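Local coordinates for phenylacetic acid degradation-related protein (Ralstonia eutropha JMP134, PDB 2PIM) that probably hydrolyses fatty acyl-CoA thioesters, as a putative thioesterase of the hotdog-fold superfamily related to phenylacetic acid degradation proteins, at residues A96-E108 with V117-A129. Numbering follows the deposited sequence.
Sequences AQAGLLRGRARLE and VVGELSQDGKLVA
Arg102, Arg104 and Arg106 pair with Ser122, Glu120 and Val118 as the hydrogen-bonded pairs of an antiparallel ladder, each linked by two backbone bonds; Arg102 N to Ser122 O, at 2.8 Å, is representative. Gly103, Ala105 and Leu107 face Leu121, Gly119 and Val117 in the non-hydrogen-bonded pairs between them. The strands come close at Ala105 and Gly119, whose CA atoms lie 4.3 Å apart.

Past the ladder, the side-chain amide of Gln123 takes over from the backbone. With CG anti to the backbone N (chi1 -171°) and the chain extended beyond it, the amide reaches into the bend at 97-100. There OE1 receives Gln97 N at 2.8 Å on a lone pair, almost straight at 177°, while NE2 donates to Gln97 O and Leu100 O, both near the amide plane. Three bonds thus fix the rotation of the amide. A water joins Leu100 O to Asp124 N in the type I' turn from Gln123 to Lys126.

Apolar contacts gather on the face of Ala105 and Leu121, where Leu121 CD1 lies 3.7 Å from Gly103 CA and helix 58-75 covers Ala105, Val117 and Leu121. At the turn end of the ladder, Leu101 CD2 meets both Leu121 CG and Val128 CG2.

On the other face, in one of two modelled conformers of Arg106, Val118 CG2 sits over one guanidinium face, 3.4 Å from NH1, and Glu108 OE1 forms a salt bridge with NH2 at the edge. Ser122 OG lies at the edge of the Arg104 guanidinium, which has Arg102 CG over one face; a water connects this OG to Arg102 O and, weakly, to Arg104 NH1. Glu40 forms salt bridges with Arg102 and Arg104, and Asp42 with Arg102.

Val128 and Ala129 opposite Leu121 form a classic beta bulge. Together these strands belong to the curved antiparallel sheet that wraps the long central helix in the hotdog fold.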
# COMPACT_ATOMS: atom_id res chain seq x y z
N ALA A 96 3.99 -11.99 6.22
CA ALA A 96 2.70 -12.61 6.00
C ALA A 96 2.83 -13.60 4.84
O ALA A 96 3.72 -13.48 3.99
CB ALA A 96 1.66 -11.57 5.68
N GLN A 97 1.94 -14.58 4.83
CA GLN A 97 1.89 -15.56 3.77
C GLN A 97 0.56 -15.38 3.06
O GLN A 97 -0.34 -14.71 3.56
CB GLN A 97 2.01 -16.97 4.37
CG GLN A 97 2.93 -17.09 5.60
CD GLN A 97 4.38 -16.71 5.32
OE1 GLN A 97 4.84 -16.77 4.18
NE2 GLN A 97 5.11 -16.33 6.37
N ALA A 98 0.44 -15.98 1.88
CA ALA A 98 -0.84 -16.04 1.18
C ALA A 98 -1.89 -16.67 2.09
O ALA A 98 -1.61 -17.64 2.82
CB ALA A 98 -0.74 -16.84 -0.10
N GLY A 99 -3.11 -16.14 2.02
CA GLY A 99 -4.20 -16.63 2.85
C GLY A 99 -4.94 -15.48 3.50
O GLY A 99 -4.74 -14.32 3.13
N LEU A 100 -5.80 -15.81 4.44
CA LEU A 100 -6.60 -14.83 5.18
C LEU A 100 -5.75 -13.97 6.13
O LEU A 100 -4.78 -14.44 6.71
CB LEU A 100 -7.66 -15.53 6.00
CG LEU A 100 -9.06 -15.77 5.45
CD1 LEU A 100 -9.76 -16.75 6.38
CD2 LEU A 100 -9.81 -14.46 5.36
N LEU A 101 -6.16 -12.71 6.28
CA LEU A 101 -5.68 -11.80 7.32
C LEU A 101 -6.87 -11.10 7.90
O LEU A 101 -7.92 -11.03 7.28
CB LEU A 101 -4.70 -10.73 6.79
CG LEU A 101 -3.39 -11.23 6.12
CD1 LEU A 101 -3.52 -11.40 4.61
CD2 LEU A 101 -2.26 -10.32 6.43
N ARG A 102 -6.68 -10.58 9.10
CA ARG A 102 -7.69 -9.88 9.85
C ARG A 102 -7.19 -8.46 10.09
O ARG A 102 -6.16 -8.27 10.76
CB ARG A 102 -7.85 -10.57 11.20
CG ARG A 102 -8.71 -9.85 12.22
CD ARG A 102 -10.02 -9.46 11.65
NE ARG A 102 -10.75 -10.64 11.15
CZ ARG A 102 -11.77 -11.24 11.76
NH1 ARG A 102 -12.28 -10.78 12.89
NH2 ARG A 102 -12.30 -12.29 11.23
N GLY A 103 -7.93 -7.48 9.57
CA GLY A 103 -7.64 -6.08 9.79
C GLY A 103 -8.53 -5.50 10.86
O GLY A 103 -9.75 -5.71 10.84
N ARG A 104 -7.93 -4.76 11.78
CA ARG A 104 -8.69 -4.08 12.86
C ARG A 104 -8.36 -2.57 12.87
O ARG A 104 -7.20 -2.20 12.80
CB ARG A 104 -8.40 -4.72 14.23
CG ARG A 104 -8.89 -6.16 14.31
CD ARG A 104 -8.83 -6.83 15.72
NE ARG A 104 -9.14 -8.29 15.64
CZ ARG A 104 -8.27 -9.29 15.39
NH1 ARG A 104 -6.97 -9.09 15.23
NH2 ARG A 104 -8.69 -10.54 15.34
N ALA A 105 -9.39 -1.72 12.86
CA ALA A 105 -9.21 -0.29 12.93
C ALA A 105 -9.80 0.26 14.23
O ALA A 105 -10.77 -0.30 14.75
CB ALA A 105 -9.82 0.38 11.72
N ARG A 106 -9.17 1.32 14.76
CA ARG A 106 -9.68 2.12 15.88
C ARG A 106 -9.43 3.60 15.60
O ARG A 106 -8.32 3.98 15.20
CB ARG A 106 -8.96 1.77 17.21
CG ARG A 106 -9.42 2.64 18.41
CD ARG A 106 -8.65 2.44 19.73
NE ARG A 106 -7.43 3.25 19.87
CZ ARG A 106 -6.20 2.80 19.64
NH1 ARG A 106 -5.98 1.55 19.25
NH2 ARG A 106 -5.17 3.59 19.79
N LEU A 107 -10.44 4.43 15.86
CA LEU A 107 -10.29 5.89 15.86
C LEU A 107 -9.58 6.40 17.12
O LEU A 107 -10.08 6.24 18.21
CB LEU A 107 -11.68 6.58 15.79
CG LEU A 107 -12.27 6.57 14.39
CD1 LEU A 107 -13.77 6.77 14.40
CD2 LEU A 107 -11.57 7.60 13.52
N GLU A 108 -8.42 7.04 16.96
CA GLU A 108 -7.76 7.71 18.07
C GLU A 108 -8.34 9.08 18.30
O GLU A 108 -8.27 9.57 19.40
CB GLU A 108 -6.27 7.91 17.83
CG GLU A 108 -5.48 6.66 17.86
CD GLU A 108 -4.63 6.51 19.10
OE1 GLU A 108 -5.20 6.62 20.21
OE2 GLU A 108 -3.41 6.25 18.93
N VAL A 117 -6.65 7.56 12.74
CA VAL A 117 -7.09 6.17 12.81
C VAL A 117 -5.86 5.31 12.97
O VAL A 117 -4.84 5.64 12.42
CB VAL A 117 -7.78 5.74 11.50
CG1 VAL A 117 -8.69 4.51 11.77
CG2 VAL A 117 -8.59 6.86 10.89
N VAL A 118 -5.94 4.23 13.75
CA VAL A 118 -4.88 3.24 13.77
C VAL A 118 -5.46 1.93 13.23
O VAL A 118 -6.63 1.62 13.43
CB VAL A 118 -4.25 3.02 15.17
CG1 VAL A 118 -3.83 4.36 15.79
CG2 VAL A 118 -5.21 2.35 16.06
N GLY A 119 -4.63 1.20 12.49
CA GLY A 119 -4.99 -0.07 11.93
C GLY A 119 -3.93 -1.09 12.33
O GLY A 119 -2.78 -0.73 12.50
N GLU A 120 -4.36 -2.35 12.52
CA GLU A 120 -3.47 -3.48 12.78
C GLU A 120 -3.90 -4.61 11.86
O GLU A 120 -5.08 -4.77 11.57
CB GLU A 120 -3.60 -3.89 14.23
CG GLU A 120 -3.15 -2.76 15.16
CD GLU A 120 -3.44 -2.99 16.65
OE1 GLU A 120 -4.17 -3.98 16.97
OE2 GLU A 120 -2.93 -2.17 17.48
N LEU A 121 -2.94 -5.35 11.35
CA LEU A 121 -3.22 -6.47 10.46
C LEU A 121 -2.55 -7.69 11.09
O LEU A 121 -1.34 -7.67 11.38
CB LEU A 121 -2.65 -6.17 9.08
CG LEU A 121 -3.22 -6.78 7.82
CD1 LEU A 121 -4.72 -6.50 7.59
CD2 LEU A 121 -2.38 -6.24 6.67
N SER A 122 -3.37 -8.73 11.29
CA SER A 122 -2.93 -10.00 11.82
C SER A 122 -3.16 -11.15 10.85
O SER A 122 -4.09 -11.13 10.04
CB SER A 122 -3.69 -10.36 13.11
OG SER A 122 -3.38 -9.41 14.09
N GLN A 123 -2.30 -12.15 11.02
CA GLN A 123 -2.40 -13.43 10.37
C GLN A 123 -1.88 -14.48 11.35
O GLN A 123 -0.81 -14.30 11.95
CB GLN A 123 -1.56 -13.45 9.11
CG GLN A 123 -1.81 -14.68 8.29
CD GLN A 123 -1.10 -14.64 6.97
OE1 GLN A 123 0.13 -14.64 6.92
NE2 GLN A 123 -1.87 -14.62 5.88
N ASP A 124 -2.64 -15.57 11.48
CA ASP A 124 -2.36 -16.68 12.39
C ASP A 124 -2.07 -16.24 13.82
O ASP A 124 -1.20 -16.80 14.51
CB ASP A 124 -1.23 -17.58 11.84
CG ASP A 124 -1.55 -18.17 10.45
OD1 ASP A 124 -2.74 -18.29 10.07
OD2 ASP A 124 -0.57 -18.51 9.73
N GLY A 125 -2.81 -15.23 14.26
CA GLY A 125 -2.71 -14.78 15.64
C GLY A 125 -1.54 -13.90 15.96
O GLY A 125 -1.32 -13.63 17.13
N LYS A 126 -0.79 -13.44 14.94
CA LYS A 126 0.31 -12.47 15.13
C LYS A 126 0.11 -11.24 14.28
O LYS A 126 -0.38 -11.33 13.18
CB LYS A 126 1.66 -13.08 14.77
CG LYS A 126 1.99 -14.35 15.55
CD LYS A 126 3.42 -14.79 15.30
CE LYS A 126 3.54 -16.30 15.45
NZ LYS A 126 4.89 -16.72 15.93
N LEU A 127 0.52 -10.09 14.82
CA LEU A 127 0.51 -8.83 14.08
C LEU A 127 1.53 -8.89 13.00
O LEU A 127 2.69 -9.11 13.30
CB LEU A 127 0.94 -7.66 14.94
CG LEU A 127 -0.09 -6.82 15.65
CD1 LEU A 127 0.65 -5.75 16.45
CD2 LEU A 127 -1.04 -6.21 14.67
N VAL A 128 1.13 -8.65 11.76
CA VAL A 128 2.12 -8.57 10.69
C VAL A 128 2.50 -7.12 10.33
O VAL A 128 3.66 -6.84 9.94
CB VAL A 128 1.69 -9.39 9.47
CG1 VAL A 128 1.60 -10.88 9.87
CG2 VAL A 128 0.38 -8.95 8.90
N ALA A 129 1.55 -6.19 10.47
CA ALA A 129 1.80 -4.84 10.11
C ALA A 129 0.83 -3.93 10.86
O ALA A 129 -0.27 -4.36 11.22
CB ALA A 129 1.63 -4.65 8.61
O HOH W 1 -5.00 -16.00 9.47
O HOH W 2 -5.67 -7.14 13.78